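Local coordinates for aminotransferase (Streptomyces pactum, PDB 4ZM4), which is a class-III aminotransferase of fold type I that binds pyridoxal-5'-phosphate, at residues A200-F205 with L234-E239; Q343-T348 with T367-A372; A382-R385 with Q389-A392. The protein carries 1 engineered substitution. All coordinates share one frame; numbering follows the deposited sequence.

Contact 1. Residues A200-F205 with L234-E239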
loop_
_atom_site.group_PDB
_atom_site.type_symbol
_atom_site.label_atom_id
_atom_site.label_comp_id
_atom_site.label_asym_id
_atom_site.label_seq_id
_atom_site.Cartn_x
_atom_site.Cartn_y
_atom_site.Cartn_z
ATOM N N ALA B 200 -13.256 17.733 27.124
ATOM C CA ALA B 200 -13.619 17.936 25.732
ATOM C C ALA B 200 -14.215 16.684 25.129
ATOM O O ALA B 200 -15.215 16.727 24.417
ATOM C CB ALA B 200 -12.388 18.381 24.931
ATOM N N LEU B 201 -13.631 15.548 25.460
ATOM C CA LEU B 201 -14.119 14.260 24.980
ATOM C C LEU B 201 -15.503 13.941 25.512
ATOM O O LEU B 201 -16.361 13.401 24.788
ATOM C CB LEU B 201 -13.127 13.148 25.390
ATOM C CG LEU B 201 -13.468 11.748 24.865
ATOM C CD1 LEU B 201 -13.358 11.661 23.348
ATOM C CD2 LEU B 201 -12.559 10.727 25.522
ATOM N N ARG B 202 -15.710 14.218 26.794
ATOM C CA ARG B 202 -17.024 13.994 27.421
ATOM C C ARG B 202 -18.068 14.898 26.794
ATOM O O ARG B 202 -19.194 14.470 26.518
ATOM C CB ARG B 202 -16.960 14.279 28.921
ATOM C CG ARG B 202 -16.255 13.220 29.745
ATOM C CD ARG B 202 -16.351 13.586 31.213
ATOM N NE ARG B 202 -16.142 12.401 32.040
ATOM C CZ ARG B 202 -15.014 12.101 32.683
ATOM N NH1 ARG B 202 -13.948 12.914 32.614
ATOM N NH2 ARG B 202 -14.960 10.988 33.423
ATOM N N GLU B 203 -17.702 16.155 26.567
ATOM C CA GLU B 203 -18.648 17.116 25.999
ATOM C C GLU B 203 -19.042 16.696 24.586
ATOM O O GLU B 203 -20.240 16.643 24.238
ATOM C CB GLU B 203 -18.093 18.530 26.004
ATOM C CG GLU B 203 -19.207 19.568 26.038
ATOM C CD GLU B 203 -18.821 20.896 25.412
ATOM O OE1 GLU B 203 -19.711 21.565 24.831
ATOM O OE2 GLU B 203 -17.637 21.281 25.532
ATOM N N LEU B 204 -18.037 16.292 23.808
ATOM C CA LEU B 204 -18.297 15.785 22.468
ATOM C C LEU B 204 -19.347 14.665 22.510
ATOM O O LEU B 204 -20.364 14.746 21.838
ATOM C CB LEU B 204 -17.021 15.260 21.803
ATOM C CG LEU B 204 -17.262 14.646 20.417
ATOM C CD1 LEU B 204 -17.848 15.654 19.447
ATOM C CD2 LEU B 204 -15.958 14.109 19.868
ATOM N N PHE B 205 -19.087 13.630 23.305
ATOM C CA PHE B 205 -19.998 12.473 23.389
ATOM C C PHE B 205 -21.361 12.810 23.929
ATOM O O PHE B 205 -22.351 12.212 23.527
ATOM C CB PHE B 205 -19.332 11.296 24.133
ATOM C CG PHE B 205 -18.543 10.388 23.205
ATOM C CD1 PHE B 205 -17.245 10.729 22.812
ATOM C CD2 PHE B 205 -19.111 9.220 22.687
ATOM C CE1 PHE B 205 -16.531 9.922 21.971
ATOM C CE2 PHE B 205 -18.390 8.410 21.835
ATOM C CZ PHE B 205 -17.098 8.759 21.489
ATOM N N LEU B 234 -7.608 6.193 28.140
ATOM C CA LEU B 234 -8.060 5.090 27.289
ATOM C C LEU B 234 -9.281 4.402 27.884
ATOM O O LEU B 234 -10.181 3.976 27.152
ATOM C CB LEU B 234 -6.949 4.073 27.046
ATOM C CG LEU B 234 -5.735 4.615 26.297
ATOM C CD1 LEU B 234 -4.699 3.504 26.149
ATOM C CD2 LEU B 234 -6.132 5.178 24.931
ATOM N N GLN B 235 -9.319 4.271 29.204
ATOM C CA GLN B 235 -10.441 3.628 29.870
ATOM C C GLN B 235 -11.691 4.452 29.555
ATOM O O GLN B 235 -12.756 3.899 29.250
ATOM C CB GLN B 235 -10.198 3.529 31.389
ATOM C CG GLN B 235 -9.091 2.542 31.780
ATOM C CD GLN B 235 -7.660 3.002 31.466
ATOM O OE1 GLN B 235 -7.411 4.155 31.051
ATOM N NE2 GLN B 235 -6.708 2.120 31.721
ATOM N N LEU B 236 -11.544 5.768 29.657
ATOM C CA LEU B 236 -12.632 6.690 29.421
ATOM C C LEU B 236 -13.133 6.570 27.998
ATOM O O LEU B 236 -14.350 6.599 27.766
ATOM C CB LEU B 236 -12.198 8.133 29.711
ATOM C CG LEU B 236 -13.255 9.220 29.466
ATOM C CD1 LEU B 236 -14.490 9.018 30.329
ATOM C CD2 LEU B 236 -12.662 10.606 29.716
ATOM N N LEU B 237 -12.205 6.443 27.050
ATOM C CA LEU B 237 -12.550 6.310 25.641
ATOM C C LEU B 237 -13.353 5.079 25.390
ATOM O O LEU B 237 -14.374 5.107 24.709
ATOM C CB LEU B 237 -11.294 6.248 24.774
ATOM C CG LEU B 237 -10.908 7.480 23.984
ATOM C CD1 LEU B 237 -9.579 7.197 23.282
ATOM C CD2 LEU B 237 -11.987 7.837 22.956
ATOM N N ARG B 238 -12.881 3.973 25.931
ATOM C CA ARG B 238 -13.580 2.680 25.850
ATOM C C ARG B 238 -14.997 2.764 26.437
ATOM O O ARG B 238 -15.932 2.114 25.946
ATOM C CB ARG B 238 -12.751 1.579 26.584
ATOM C CG ARG B 238 -13.428 0.211 26.742
ATOM C CD ARG B 238 -13.634 -0.521 25.430
ATOM N NE ARG B 238 -14.640 0.065 24.549
ATOM C CZ ARG B 238 -14.956 -0.390 23.329
ATOM N NH1 ARG B 238 -14.379 -1.495 22.824
ATOM N NH2 ARG B 238 -15.869 0.248 22.608
ATOM N N GLU B 239 -15.157 3.523 27.517
ATOM C CA GLU B 239 -16.465 3.606 28.146
ATOM C C GLU B 239 -17.436 4.412 27.282
ATOM O O GLU B 239 -18.562 4.010 27.089
ATOM C CB GLU B 239 -16.343 4.228 29.535
ATOM C CG GLU B 239 -17.563 4.041 30.424
ATOM C CD GLU B 239 -17.395 4.756 31.757
ATOM O OE1 GLU B 239 -16.390 4.484 32.447
ATOM O OE2 GLU B 239 -18.260 5.563 32.132
#
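Leu201 and Leu237 meet through their methyl ends, CD2 of Leu201 lying 3.9 Å from CD2 of Leu237, with the two side chains crossing at about a right angle. Leu201 also approaches Leu236 of the facing helix, its CD2 4.2 Å from Leu236 CD2, and so sits beside both. Leu236 turns its fork to Arg202: its CD1 lies over one face of the guanidinium, displaced toward the rim and 3.7 Å from Arg202 NH2, while its CD2 comes within 3.9 Å of Arg202 NH1. The arginine gets there by a chain extended from CG to NE, starting with CG anti to the carbonyl carbon (chi1 -75°), which carries its flat head across to the neighbouring helix.

Behind these side chains, helices 198-208 and 233-244 run almost exactly parallel, the local axes 3° apart in direction and 11.0 Å apart at their nearest. Each connects parallel strands of the seven-stranded sheet in a beta-alpha-beta crossover. On the inner side, Leu201 also touches Leu193 of strand 190-193, and Leu237 touches Val215 of strand 212-217.

No hydrogen bond joins the two segments. The contact is apolar on the side of the sheet and, toward solvent, a leucine laid against a guanidinium; this packing engages the arginine's face rather than its N-H groups, which remain directed within their own plane.

Contact 2. Residues Q343-T348 with T367-A372; sequences QYMEDT and TLMSVA
Met369 of strand 368-373 packs against Met345 and Glu346 of helix 334-355, and the contact is apolar. The strand methionine reaches toward the helix as a fully extended chain, CG anti to the backbone N (chi1 -170°) and the later torsions likewise close to 180°. Its end therefore touches the helix backbone itself: CE lies 3.5 Å from Glu346 CA. The same methyl is 3.7 Å from Met345 CG, and Met369 SD is equally near that carbon. Met345, bent at chi2 and chi3, crosses Met369 at about a right angle, and its side chain also touches Trp421 and Ile432.

Polar bonding lies to the flanks. Glu346 offers the strand its CB, whereas its carboxylate forms salt bridges with Arg364 and Arg350. Within the helix, Tyr344 O is gripped twice by Thr348, whose OG1 (2.6 Å from Tyr344 O) and N arrive from opposite faces of the carbonyl plane.

Strand 368-373 is the middle one of a three-stranded antiparallel sheet, with 360-365 and 421-422 as its neighbours. A long helix laid on such a sheet is the alpha/beta layering of the C-terminal small domain in fold-type I pyridoxal-phosphate enzymes.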
loop_
_atom_site.group_PDB
_atom_site.type_symbol
_atom_site.label_atom_id
_atom_site.label_comp_id
_atom_site.label_asym_id
_atom_site.label_seq_id
_atom_site.Cartn_x
_atom_site.Cartn_y
_atom_site.Cartn_z
ATOM N N GLN B 343 15.778 1.979 28.668
ATOM C CA GLN B 343 16.134 2.630 29.905
ATOM C C GLN B 343 17.560 3.109 29.807
ATOM O O GLN B 343 17.885 4.240 30.205
ATOM C CB GLN B 343 15.969 1.675 31.100
ATOM C CG GLN B 343 16.159 2.342 32.463
ATOM C CD GLN B 343 15.014 3.252 32.831
ATOM O OE1 GLN B 343 15.141 4.471 32.834
ATOM N NE2 GLN B 343 13.872 2.658 33.149
ATOM N N TYR B 344 18.442 2.238 29.323
ATOM C CA TYR B 344 19.844 2.608 29.224
ATOM C C TYR B 344 20.036 3.788 28.269
ATOM O O TYR B 344 20.880 4.650 28.522
ATOM C CB TYR B 344 20.709 1.412 28.820
ATOM C CG TYR B 344 22.203 1.676 28.974
ATOM C CD1 TYR B 344 22.754 1.967 30.225
ATOM C CD2 TYR B 344 23.054 1.628 27.880
ATOM C CE1 TYR B 344 24.109 2.213 30.378
ATOM C CE2 TYR B 344 24.404 1.846 28.020
ATOM C CZ TYR B 344 24.931 2.137 29.275
ATOM O OH TYR B 344 26.284 2.355 29.415
ATOM N N MET B 345 19.290 3.823 27.166
ATOM C CA MET B 345 19.421 4.946 26.228
ATOM C C MET B 345 18.905 6.184 26.920
ATOM O O MET B 345 19.555 7.218 26.883
ATOM C CB MET B 345 18.669 4.710 24.912
ATOM C CG MET B 345 18.759 5.897 23.936
ATOM S SD MET B 345 20.400 6.114 23.172
ATOM C CE MET B 345 20.263 4.912 21.847
ATOM N N GLU B 346 17.736 6.071 27.551
ATOM C CA GLU B 346 17.170 7.194 28.274
ATOM C C GLU B 346 18.154 7.744 29.313
ATOM O O GLU B 346 18.429 8.943 29.305
ATOM C CB GLU B 346 15.852 6.825 28.948
ATOM C CG GLU B 346 15.274 7.961 29.786
ATOM C CD GLU B 346 13.930 7.645 30.411
ATOM O OE1 GLU B 346 13.408 6.504 30.267
ATOM O OE2 GLU B 346 13.366 8.570 31.025
ATOM N N ASP B 347 18.703 6.884 30.181
ATOM C CA ASP B 347 19.618 7.348 31.240
ATOM C C ASP B 347 20.866 8.026 30.655
ATOM O O ASP B 347 21.278 9.103 31.099
ATOM C CB ASP B 347 20.036 6.202 32.187
ATOM C CG ASP B 347 18.848 5.585 32.960
ATOM O OD1 ASP B 347 17.788 6.246 33.123
ATOM O OD2 ASP B 347 18.983 4.423 33.404
ATOM N N THR B 348 21.434 7.408 29.628
ATOM C CA THR B 348 22.644 7.914 28.966
ATOM C C THR B 348 22.442 9.279 28.346
ATOM O O THR B 348 23.236 10.189 28.560
ATOM C CB THR B 348 23.074 6.948 27.857
ATOM O OG1 THR B 348 23.320 5.663 28.433
ATOM C CG2 THR B 348 24.334 7.441 27.190
ATOM N N THR B 367 10.946 0.878 23.686
ATOM C CA THR B 367 11.950 1.301 22.728
ATOM C C THR B 367 11.459 2.443 21.830
ATOM O O THR B 367 12.129 2.820 20.864
ATOM C CB THR B 367 12.382 0.092 21.867
ATOM O OG1 THR B 367 11.235 -0.654 21.431
ATOM C CG2 THR B 367 13.274 -0.808 22.673
ATOM N N LEU B 368 10.270 2.952 22.120
ATOM C CA LEU B 368 9.700 4.115 21.425
ATOM C C LEU B 368 10.098 5.291 22.303
ATOM O O LEU B 368 9.934 5.239 23.531
ATOM C CB LEU B 368 8.206 3.986 21.403
ATOM C CG LEU B 368 7.363 4.131 20.168
ATOM C CD1 LEU B 368 7.925 3.397 18.978
ATOM C CD2 LEU B 368 5.997 3.595 20.509
ATOM N N MET B 369 10.708 6.305 21.710
ATOM C CA MET B 369 11.408 7.327 22.480
ATOM C C MET B 369 11.454 8.680 21.729
ATOM O O MET B 369 11.871 8.716 20.563
ATOM C CB MET B 369 12.825 6.816 22.738
ATOM C CG MET B 369 13.636 7.615 23.711
ATOM S SD MET B 369 15.146 6.693 24.092
ATOM C CE MET B 369 15.938 7.988 25.060
ATOM N N SER B 370 11.072 9.767 22.410
ATOM C CA SER B 370 11.246 11.158 21.877
ATOM C C SER B 370 12.307 11.900 22.701
ATOM O O SER B 370 12.353 11.780 23.928
ATOM C CB SER B 370 9.980 12.038 21.650
ATOM O OG SER B 370 9.266 12.345 22.821
ATOM N N VAL B 371 13.145 12.643 21.990
ATOM C CA VAL B 371 14.222 13.445 22.561
ATOM C C VAL B 371 14.200 14.818 21.906
ATOM O O VAL B 371 14.481 14.943 20.723
ATOM C CB VAL B 371 15.623 12.814 22.323
ATOM C CG1 VAL B 371 16.725 13.731 22.846
ATOM C CG2 VAL B 371 15.728 11.458 22.990
ATOM N N ALA B 372 13.853 15.836 22.690
ATOM C CA ALA B 372 13.672 17.171 22.201
ATOM C C ALA B 372 14.439 18.165 23.063
ATOM O O ALA B 372 14.305 18.190 24.270
ATOM C CB ALA B 372 12.180 17.518 22.181
#

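Contact 3. Residues A382-R385 with Q389-A392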
loop_
_atom_site.group_PDB
_atom_site.type_symbol
_atom_site.label_atom_id
_atom_site.label_comp_id
_atom_site.label_asym_id
_atom_site.label_seq_id
_atom_site.Cartn_x
_atom_site.Cartn_y
_atom_site.Cartn_z
ATOM N N ALA B 382 8.136 20.488 32.962
ATOM C CA ALA B 382 6.836 20.298 32.328
ATOM C C ALA B 382 6.591 18.851 31.919
ATOM O O ALA B 382 7.526 18.181 31.480
ATOM C CB ALA B 382 6.733 21.209 31.112
ATOM N N GLU B 383 5.351 18.368 32.074
ATOM C CA GLU B 383 4.926 17.111 31.412
ATOM C C GLU B 383 3.745 17.394 30.480
ATOM O O GLU B 383 2.589 17.267 30.870
ATOM C CB GLU B 383 4.563 15.971 32.368
ATOM C CG GLU B 383 5.743 15.173 32.921
ATOM C CD GLU B 383 6.729 14.676 31.863
ATOM O OE1 GLU B 383 7.909 14.521 32.218
ATOM O OE2 GLU B 383 6.346 14.455 30.684
ATOM N N PRO B 384 4.039 17.849 29.260
ATOM C CA PRO B 384 2.981 18.192 28.351
ATOM C C PRO B 384 2.133 16.980 28.071
ATOM O O PRO B 384 2.667 15.853 27.994
ATOM C CB PRO B 384 3.735 18.643 27.094
ATOM C CG PRO B 384 5.064 18.009 27.196
ATOM C CD PRO B 384 5.369 18.041 28.654
ATOM N N ARG B 385 0.829 17.200 27.957
ATOM C CA ARG B 385 -0.116 16.104 27.756
ATOM C C ARG B 385 -0.587 16.003 26.312
ATOM O O ARG B 385 -1.252 15.043 25.942
ATOM C CB ARG B 385 -1.324 16.258 28.684
ATOM C CG ARG B 385 -2.210 17.473 28.400
ATOM C CD ARG B 385 -3.709 17.134 28.526
ATOM N NE ARG B 385 -4.598 18.287 28.773
ATOM C CZ ARG B 385 -5.177 19.022 27.821
ATOM N NH1 ARG B 385 -4.979 18.769 26.511
ATOM N NH2 ARG B 385 -5.955 20.028 28.179
ATOM N N GLN B 389 1.139 21.607 23.886
ATOM C CA GLN B 389 1.919 21.806 25.091
ATOM C C GLN B 389 3.390 21.429 24.872
ATOM O O GLN B 389 4.271 22.129 25.341
ATOM C CB GLN B 389 1.307 21.044 26.277
ATOM C CG GLN B 389 -0.001 21.641 26.814
ATOM C CD GLN B 389 -0.559 20.919 28.063
ATOM O OE1 GLN B 389 -0.005 19.916 28.552
ATOM N NE2 GLN B 389 -1.664 21.440 28.583
ATOM N N LEU B 390 3.647 20.336 24.156
ATOM C CA LEU B 390 5.021 19.859 23.943
ATOM C C LEU B 390 5.761 20.719 22.953
ATOM O O LEU B 390 6.915 21.097 23.189
ATOM C CB LEU B 390 5.035 18.408 23.470
ATOM C CG LEU B 390 6.368 17.810 22.975
ATOM C CD1 LEU B 390 7.454 17.847 24.050
ATOM C CD2 LEU B 390 6.133 16.385 22.512
ATOM N N ALA B 391 5.102 21.044 21.846
ATOM C CA ALA B 391 5.732 21.870 20.804
ATOM C C ALA B 391 6.191 23.191 21.343
ATOM O O ALA B 391 7.191 23.719 20.903
ATOM C CB ALA B 391 4.781 22.083 19.622
ATOM N N ALA B 392 5.464 23.711 22.330
ATOM C CA ALA B 392 5.747 25.043 22.859
ATOM C C ALA B 392 7.037 25.076 23.656
ATOM O O ALA B 392 7.648 26.103 23.747
ATOM C CB ALA B 392 4.583 25.550 23.700
#
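Pro384 and Gln389 bring their CA atoms to 5.0 Å as the irregular chain 382-385 folds back over the start of helix 387-393. The pyrrolidine ring of Pro384 rests against the first turn: CB is 3.4 Å from the backbone N of Leu390 and 3.5 Å from Gln389 CB. One atom further round the ring, CG meets Leu390 CB at 3.7 Å. The proline is thus wedged over two consecutive helical residues and buried, with His361 of strand 360-365 and Leu393 of the same helix also touching it.

In this lead-in from strand 368-373 of the three-stranded antiparallel sheet to helix 387-393, in the C-terminal alpha/beta part of the fold, the polar link is a side-chain to backbone bond. Arg385 N donates to Gln389 OE1 over 2.9 Å, nearly straight at the hydrogen (166°), with the donor tilted 31° from the carbonyl plane. Nearby, Asp386 OD1 takes up Gln389 N, tying the same residue to the one preceding the helix.

Gln389 extends beyond CG, which points away from the carbonyl carbon, and this brings its amide back alongside Arg385. There OE1 lies 3.3 Å from Arg385 CG, and NE2 lies loosely over the centre of the guanidinium, 4.3 Å above its plane, which makes 37° with that of the amide. From the loop, Arg385 O accepts a bond from Asn196 ND2, just ahead of helix 198-208.

How the contacts relate
Contact 1 comes first along the chain, followed by contact 2 and then contact 3, all within the class-III aminotransferase fold. Contact 1 pairs two crossover helices beside the seven-stranded sheet, whereas contact 2 packs helix 334-355 on the three-stranded antiparallel sheet; their centres are 30 Å apart. Contact 3 lies in the chain that leaves strand 368-373 of contact 2 and enters helix 387-393, with centres 17 Å apart and nearest atoms about 5 Å apart. It also approaches contact 1, nearest atoms about 7 Å apart, where the guanidinium end of Arg385 points toward Ala200. The loop segment 382-385 thus lies between the two sheet systems, close to both, without directly touching either contact.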